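Local coordinates for protein proline dehydrogenase (Bradyrhizobium japonicum USDA 110, PDB 3HAZ) that probably oxidizes proline to glutamate in two steps, with an FAD-dependent proline dehydrogenase and an NAD-dependent aldehyde dehydrogenase joined in one chain, at residues Ala575-Glu579 against Tyr621-Arg626; Leu628-Thr633 against Ala644-Arg648. One frame throughout, in Å; residues are numbered along the deposited sequence.

Interaction 1 (Ala575-Glu579 against Tyr621-Arg626). With SO4 (sulfate ion), chain G.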
ATOM      1  N   ALA A 575     -21.551 -17.025  18.644  1.00 21.81           N
ATOM      2  CA  ALA A 575     -21.409 -17.271  17.209  1.00 25.08           C
ATOM      3  C   ALA A 575     -20.971 -18.705  16.935  1.00 28.04           C
ATOM      4  O   ALA A 575     -21.444 -19.351  15.990  1.00 26.11           O
ATOM      5  CB  ALA A 575     -20.419 -16.281  16.597  1.00 20.25           C
ATOM      6  N   ALA A 576     -20.070 -19.204  17.773  1.00 21.85           N
ATOM      7  CA  ALA A 576     -19.564 -20.559  17.612  1.00 27.53           C
ATOM      8  C   ALA A 576     -20.685 -21.577  17.795  1.00 26.82           C
ATOM      9  O   ALA A 576     -20.682 -22.632  17.164  1.00 25.19           O
ATOM     10  CB  ALA A 576     -18.412 -20.830  18.603  1.00 28.13           C
ATOM     11  N   ALA A 577     -21.637 -21.268  18.672  1.00 25.75           N
ATOM     12  CA  ALA A 577     -22.775 -22.157  18.885  1.00 27.08           C
ATOM     13  C   ALA A 577     -23.650 -22.225  17.624  1.00 27.75           C
ATOM     14  O   ALA A 577     -24.034 -23.310  17.180  1.00 23.57           O
ATOM     15  CB  ALA A 577     -23.589 -21.704  20.084  1.00 30.85           C
ATOM     16  N   LEU A 578     -23.963 -21.066  17.055  1.00 21.99           N
ATOM     17  CA  LEU A 578     -24.712 -21.016  15.799  1.00 22.07           C
ATOM     18  C   LEU A 578     -24.009 -21.814  14.700  1.00 24.95           C
ATOM     19  O   LEU A 578     -24.646 -22.579  13.972  1.00 29.21           O
ATOM     20  CB  LEU A 578     -24.929 -19.567  15.345  1.00 25.20           C
ATOM     21  CG  LEU A 578     -26.272 -18.913  15.698  1.00 29.30           C
ATOM     22  CD1 LEU A 578     -26.556 -19.016  17.184  1.00 27.32           C
ATOM     23  CD2 LEU A 578     -26.310 -17.455  15.250  1.00 22.48           C
ATOM     24  N   GLU A 579     -22.693 -21.642  14.587  1.00 21.58           N
ATOM     25  CA  GLU A 579     -21.927 -22.300  13.529  1.00 26.77           C
ATOM     26  C   GLU A 579     -21.848 -23.813  13.720  1.00 31.78           C
ATOM     27  O   GLU A 579     -21.806 -24.567  12.747  1.00 35.08           O
ATOM     28  CB  GLU A 579     -20.530 -21.682  13.400  1.00 24.71           C
ATOM     29  CG  GLU A 579     -20.561 -20.288  12.795  1.00 31.44           C
ATOM     30  CD  GLU A 579     -19.277 -19.497  13.001  1.00 33.97           C
ATOM     31  OE1 GLU A 579     -18.460 -19.875  13.869  1.00 30.74           O
ATOM     32  OE2 GLU A 579     -19.091 -18.485  12.289  1.00 34.66           O
ATOM     33  N   TYR A 621     -26.039 -15.206  10.565  1.00 20.49           N
ATOM     34  CA  TYR A 621     -26.207 -14.482  11.820  1.00 24.25           C
ATOM     35  C   TYR A 621     -24.961 -14.604  12.704  1.00 23.96           C
ATOM     36  O   TYR A 621     -24.611 -13.672  13.437  1.00 21.93           O
ATOM     37  CB  TYR A 621     -27.476 -14.919  12.565  1.00 20.06           C
ATOM     38  CG  TYR A 621     -28.743 -14.539  11.832  1.00 22.56           C
ATOM     39  CD1 TYR A 621     -28.791 -13.391  11.046  1.00 16.51           C
ATOM     40  CD2 TYR A 621     -29.892 -15.316  11.933  1.00 17.73           C
ATOM     41  CE1 TYR A 621     -29.944 -13.038  10.362  1.00 18.25           C
ATOM     42  CE2 TYR A 621     -31.051 -14.968  11.258  1.00 22.10           C
ATOM     43  CZ  TYR A 621     -31.069 -13.829  10.472  1.00 17.96           C
ATOM     44  OH  TYR A 621     -32.216 -13.475   9.797  1.00 17.21           O
ATOM     45  N   ALA A 622     -24.276 -15.741  12.629  1.00 17.46           N
ATOM     46  CA  ALA A 622     -23.040 -15.876  13.394  1.00 20.80           C
ATOM     47  C   ALA A 622     -22.033 -14.849  12.893  1.00 25.02           C
ATOM     48  O   ALA A 622     -21.371 -14.176  13.684  1.00 26.01           O
ATOM     49  CB  ALA A 622     -22.477 -17.288  13.292  1.00 18.20           C
ATOM     50  N   ALA A 623     -21.941 -14.713  11.571  1.00 25.78           N
ATOM     51  CA  ALA A 623     -20.972 -13.811  10.956  1.00 21.44           C
ATOM     52  C   ALA A 623     -21.302 -12.344  11.218  1.00 21.61           C
ATOM     53  O   ALA A 623     -20.421 -11.558  11.553  1.00 22.24           O
ATOM     54  CB  ALA A 623     -20.866 -14.081   9.446  1.00 23.16           C
ATOM     55  N   GLN A 624     -22.567 -11.970  11.037  1.00 23.44           N
ATOM     56  CA  GLN A 624     -23.005 -10.608  11.331  1.00 21.72           C
ATOM     57  C   GLN A 624     -22.905 -10.356  12.834  1.00 24.16           C
ATOM     58  O   GLN A 624     -22.597  -9.250  13.273  1.00 20.29           O
ATOM     59  CB  GLN A 624     -24.445 -10.368  10.857  1.00 21.60           C
ATOM     60  CG  GLN A 624     -24.648 -10.461   9.343  1.00 25.54           C
ATOM     61  CD  GLN A 624     -23.773  -9.490   8.566  1.00 30.64           C
ATOM     62  OE1 GLN A 624     -22.941  -9.898   7.755  1.00 38.40           O
ATOM     63  NE2 GLN A 624     -23.955  -8.200   8.811  1.00 29.20           N
ATOM     64  N   GLY A 625     -23.166 -11.396  13.619  1.00 21.37           N
ATOM     65  CA  GLY A 625     -23.063 -11.299  15.063  1.00 24.90           C
ATOM     66  C   GLY A 625     -21.689 -10.869  15.546  1.00 26.89           C
ATOM     67  O   GLY A 625     -21.579 -10.033  16.448  1.00 26.27           O
ATOM     68  N   ARG A 626     -20.632 -11.433  14.962  1.00 26.95           N
ATOM     69  CA  ARG A 626     -19.277 -11.057  15.372  1.00 22.51           C
ATOM     70  C   ARG A 626     -18.966  -9.624  14.978  1.00 20.56           C
ATOM     71  O   ARG A 626     -18.326  -8.898  15.723  1.00 29.18           O
ATOM     72  CB  ARG A 626     -18.222 -11.988  14.774  1.00 24.22           C
ATOM     73  CG  ARG A 626     -18.245 -13.406  15.307  1.00 25.44           C
ATOM     74  CD  ARG A 626     -17.007 -14.164  14.834  1.00 30.87           C
ATOM     75  NE  ARG A 626     -16.979 -15.529  15.343  1.00 34.54           N
ATOM     76  CZ  ARG A 626     -17.385 -16.589  14.653  1.00 34.56           C
ATOM     77  NH1 ARG A 626     -17.327 -17.795  15.198  1.00 38.61           N
ATOM     78  NH2 ARG A 626     -17.844 -16.438  13.421  1.00 34.61           N
TER
HETATM   79  S   SO4 G1002     -13.868 -14.890  17.739  1.00 76.65           S
HETATM   80  O1  SO4 G1002     -12.919 -14.160  16.902  1.00 81.55           O
HETATM   81  O2  SO4 G1002     -13.615 -14.587  19.148  1.00 83.00           O
HETATM   82  O3  SO4 G1002     -15.225 -14.480  17.387  1.00 73.65           O
HETATM   83  O4  SO4 G1002     -13.716 -16.325  17.518  1.00 72.56           O
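Helix segments Ala575-Glu579 and Tyr621-Arg626 run nearly antiparallel, their axes 8.7 Å apart at 167°, with Ala575 and Ala622 closest in register. Small side chains permit this spacing: Ala622 CB meets Ala575 O at 3.5 Å and also touches the CB atoms of Ala575 and Leu578 and CG of Glu579. Leu578 reaches on with CD2, 3.9 Å from Tyr621 CB, while the tyrosine ring turns away toward Tyr973 and its hydroxyl is hydrogen-bonded to Gly969 N. The helix pair packs on helix 664-675 in the NAD-dependent aldehyde dehydrogenase part of the chain, with the Tyr621 side chain about 10 Å from the bound NAD. On the exposed side, Arg626 grips Glu579 end-on through a bidentate salt bridge, NH1 to OE1 and NH2 to OE2, each 2.7 Å. The oxygens lie near the guanidinium plane, but the nitrogens reach their syn sides from well out of the carboxylate plane, the two planes being 42° apart. A chain extended from CG to NE (chi3 179°) carries the guanidinium over Ala575 CB, 3.6 Å from Arg626 CZ. Arg626 NE makes a weak 2.9 Å bond to O3 of a sulfate, probably from the crystallisation liquor.

Interaction 2 (Leu628-Thr633 against Ala644-Arg648)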
ATOM      1  N   LEU A 628     -21.102  -7.165  14.628  1.00 31.07           N
ATOM      2  CA  LEU A 628     -21.905  -6.228  15.402  1.00 32.02           C
ATOM      3  C   LEU A 628     -21.609  -6.267  16.903  1.00 28.87           C
ATOM      4  O   LEU A 628     -21.515  -5.225  17.546  1.00 29.83           O
ATOM      5  CB  LEU A 628     -23.396  -6.474  15.161  1.00 25.73           C
ATOM      6  CG  LEU A 628     -24.343  -5.404  15.708  1.00 25.71           C
ATOM      7  CD1 LEU A 628     -23.826  -4.016  15.372  1.00 29.83           C
ATOM      8  CD2 LEU A 628     -25.756  -5.593  15.161  1.00 27.11           C
ATOM      9  N   PHE A 629     -21.481  -7.465  17.462  1.00 27.35           N
ATOM     10  CA  PHE A 629     -21.390  -7.609  18.913  1.00 30.28           C
ATOM     11  C   PHE A 629     -19.986  -7.989  19.383  1.00 31.95           C
ATOM     12  O   PHE A 629     -19.755  -8.159  20.576  1.00 30.13           O
ATOM     13  CB  PHE A 629     -22.411  -8.636  19.412  1.00 25.01           C
ATOM     14  CG  PHE A 629     -23.807  -8.408  18.891  1.00 26.39           C
ATOM     15  CD1 PHE A 629     -24.417  -9.342  18.068  1.00 21.93           C
ATOM     16  CD2 PHE A 629     -24.502  -7.252  19.212  1.00 23.58           C
ATOM     17  CE1 PHE A 629     -25.698  -9.129  17.576  1.00 23.32           C
ATOM     18  CE2 PHE A 629     -25.781  -7.033  18.734  1.00 26.10           C
ATOM     19  CZ  PHE A 629     -26.381  -7.971  17.908  1.00 21.35           C
ATOM     20  N   GLY A 630     -19.057  -8.113  18.440  1.00 30.42           N
ATOM     21  CA  GLY A 630     -17.719  -8.593  18.738  1.00 29.01           C
ATOM     22  C   GLY A 630     -16.888  -7.628  19.556  1.00 32.79           C
ATOM     23  O   GLY A 630     -16.131  -8.034  20.434  1.00 34.61           O
ATOM     24  N   SER A 631     -17.026  -6.342  19.262  1.00 29.38           N
ATOM     25  CA  SER A 631     -16.346  -5.318  20.040  1.00 30.70           C
ATOM     26  C   SER A 631     -17.114  -4.007  19.980  1.00 27.76           C
ATOM     27  O   SER A 631     -17.941  -3.795  19.093  1.00 28.62           O
ATOM     28  CB  SER A 631     -14.922  -5.108  19.526  1.00 32.38           C
ATOM     29  OG  SER A 631     -14.935  -4.673  18.177  1.00 36.63           O
ATOM     30  N   GLU A 632     -16.821  -3.128  20.931  1.00 32.41           N
ATOM     31  CA  GLU A 632     -17.464  -1.827  21.007  1.00 34.79           C
ATOM     32  C   GLU A 632     -17.013  -0.954  19.848  1.00 34.47           C
ATOM     33  O   GLU A 632     -16.032  -1.260  19.172  1.00 31.28           O
ATOM     34  CB  GLU A 632     -17.107  -1.150  22.328  1.00 35.73           C
ATOM     35  CG  GLU A 632     -15.613  -0.935  22.528  1.00 39.17           C
ATOM     36  CD  GLU A 632     -15.269  -0.508  23.946  1.00 40.74           C
ATOM     37  OE1 GLU A 632     -16.018  -0.871  24.881  1.00 41.94           O
ATOM     38  OE2 GLU A 632     -14.250   0.191  24.125  1.00 39.39           O
ATOM     39  N   THR A 633     -17.738   0.132  19.618  1.00 29.22           N
ATOM     40  CA  THR A 633     -17.351   1.105  18.609  1.00 24.02           C
ATOM     41  C   THR A 633     -16.851   2.353  19.320  1.00 24.41           C
ATOM     42  O   THR A 633     -17.545   2.908  20.172  1.00 26.31           O
ATOM     43  CB  THR A 633     -18.536   1.480  17.696  1.00 27.22           C
ATOM     44  OG1 THR A 633     -18.992   0.316  16.995  1.00 33.75           O
ATOM     45  CG2 THR A 633     -18.127   2.555  16.689  1.00 29.04           C
ATOM     46  N   ALA A 644     -17.501   5.002  24.152  1.00 19.57           N
ATOM     47  CA  ALA A 644     -17.635   3.706  23.508  1.00 18.94           C
ATOM     48  C   ALA A 644     -19.092   3.275  23.409  1.00 20.91           C
ATOM     49  O   ALA A 644     -19.831   3.310  24.398  1.00 19.13           O
ATOM     50  CB  ALA A 644     -16.810   2.665  24.253  1.00 23.81           C
ATOM     51  N   LEU A 645     -19.497   2.860  22.210  1.00 15.87           N
ATOM     52  CA  LEU A 645     -20.855   2.382  21.958  1.00 20.68           C
ATOM     53  C   LEU A 645     -20.884   0.854  21.904  1.00 27.76           C
ATOM     54  O   LEU A 645     -20.092   0.225  21.188  1.00 25.26           O
ATOM     55  CB  LEU A 645     -21.385   2.964  20.640  1.00 15.24           C
ATOM     56  CG  LEU A 645     -22.829   2.660  20.222  1.00 20.44           C
ATOM     57  CD1 LEU A 645     -23.837   3.215  21.228  1.00 17.48           C
ATOM     58  CD2 LEU A 645     -23.110   3.224  18.832  1.00 22.70           C
ATOM     59  N   THR A 646     -21.787   0.255  22.672  1.00 20.65           N
ATOM     60  CA  THR A 646     -21.930  -1.196  22.676  1.00 22.07           C
ATOM     61  C   THR A 646     -23.382  -1.581  22.413  1.00 28.87           C
ATOM     62  O   THR A 646     -24.275  -0.737  22.473  1.00 30.92           O
ATOM     63  CB  THR A 646     -21.459  -1.819  24.013  1.00 24.83           C
ATOM     64  OG1 THR A 646     -22.114  -1.168  25.101  1.00 34.05           O
ATOM     65  CG2 THR A 646     -19.955  -1.656  24.190  1.00 27.01           C
ATOM     66  N   MET A 647     -23.602  -2.857  22.117  1.00 25.01           N
ATOM     67  CA  MET A 647     -24.935  -3.393  21.877  1.00 26.67           C
ATOM     68  C   MET A 647     -25.147  -4.597  22.772  1.00 26.95           C
ATOM     69  O   MET A 647     -24.403  -5.573  22.702  1.00 26.39           O
ATOM     70  CB  MET A 647     -25.073  -3.841  20.429  1.00 30.47           C
ATOM     71  CG  MET A 647     -24.562  -2.839  19.434  1.00 44.07           C
ATOM     72  SD  MET A 647     -25.877  -1.739  18.936  1.00 57.97           S
ATOM     73  CE  MET A 647     -26.738  -2.834  17.818  1.00 18.84           C
ATOM     74  N   ARG A 648     -26.175  -4.542  23.599  1.00 19.56           N
ATOM     75  CA  ARG A 648     -26.400  -5.597  24.566  1.00 28.16           C
ATOM     76  C   ARG A 648     -27.730  -6.273  24.283  1.00 23.03           C
ATOM     77  O   ARG A 648     -28.618  -5.675  23.677  1.00 20.20           O
ATOM     78  CB  ARG A 648     -26.374  -5.011  25.981  1.00 29.84           C
ATOM     79  CG  ARG A 648     -25.166  -4.119  26.242  1.00 37.55           C
ATOM     80  CD  ARG A 648     -25.175  -3.515  27.647  1.00 43.91           C
ATOM     81  NE  ARG A 648     -25.440  -4.517  28.676  1.00 42.27           N
ATOM     82  CZ  ARG A 648     -24.955  -4.474  29.915  1.00 36.93           C
ATOM     83  NH1 ARG A 648     -25.264  -5.440  30.771  1.00 39.94           N
ATOM     84  NH2 ARG A 648     -24.158  -3.479  30.297  1.00 25.91           N
TER
HETATM   85  O   HOH W   1     -21.294  -4.017  20.688  1.00 34.91           O
HETATM   86  O   HOH W   2     -21.251  -1.269  18.815  1.00 37.40           O
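Thr633 and Leu645 form an antiparallel hydrogen-bonded pair in a beta hairpin of the aldehyde dehydrogenase part of the protein: the chain leaves helix 604-629, forms the short strand 633-634 and turns back as the long strand 641-656. Two nearly straight bonds close the ring, Thr633 N to Leu645 O and Leu645 N to Thr633 O, each 2.8 Å, and both donors lie in the plane of the carbonyl they meet. Strand 641-656 also pairs with strand 978-986, so that Thr646 is bonded through its backbone, and through OG1 as well, to Gln981. The second subunit packs against this strand too, with Pro971 of that subunit on Leu645 and His972 of that subunit on Met647.

Apolar side chains pack together at the helix end. Met647 CB approaches the edge of the Phe629 ring, 3.7 Å from Phe629 CD2, whereas Leu628 CG stands over one face of the same ring, offset toward its rim. Bends at chi2 (-91°) and chi3 (-77°) fold the methionine chain round, and its CE meets the methyl fork of Leu628, 4.0 Å from Leu628 CD2.

The rest of the contact is more open to solvent. Next to the apolar cluster a water accepts from Met647 N at 3.0 Å and donates only weakly to Leu628 O. On the exposed side Glu632 lies alongside Thr646, with Glu632 CB 3.4 Å from Thr646 CG2. The extended chain of Glu632 lays its carboxylate against the methyl group of Ala644, where Glu632 CD comes within 3.5 Å of Ala644 CB. A second water donates to Leu645 O at 3.0 Å and has a weak bond with Thr633 OG1.

From the N terminus, interaction 1 comes first: the chain leaves 575-579 on helix 571-587, passes through a largely helical excursion of 41 residues and returns on helix 604-629 at 621-626. Interaction 2 opens just beyond, at the end of that same helix, and closes a much shorter loop when strand 641-656 comes back beside 628-633. The two loops therefore follow in series, neither nesting nor crossing, with centres about 15 Å apart. Helix 604-629 is their common element, packed on helix 571-587 in interaction 1 and leading into the mixed sheet in interaction 2. Phe629, at the end of helix 604-629, also touches Ala571 and Arg574 of helix 571-587.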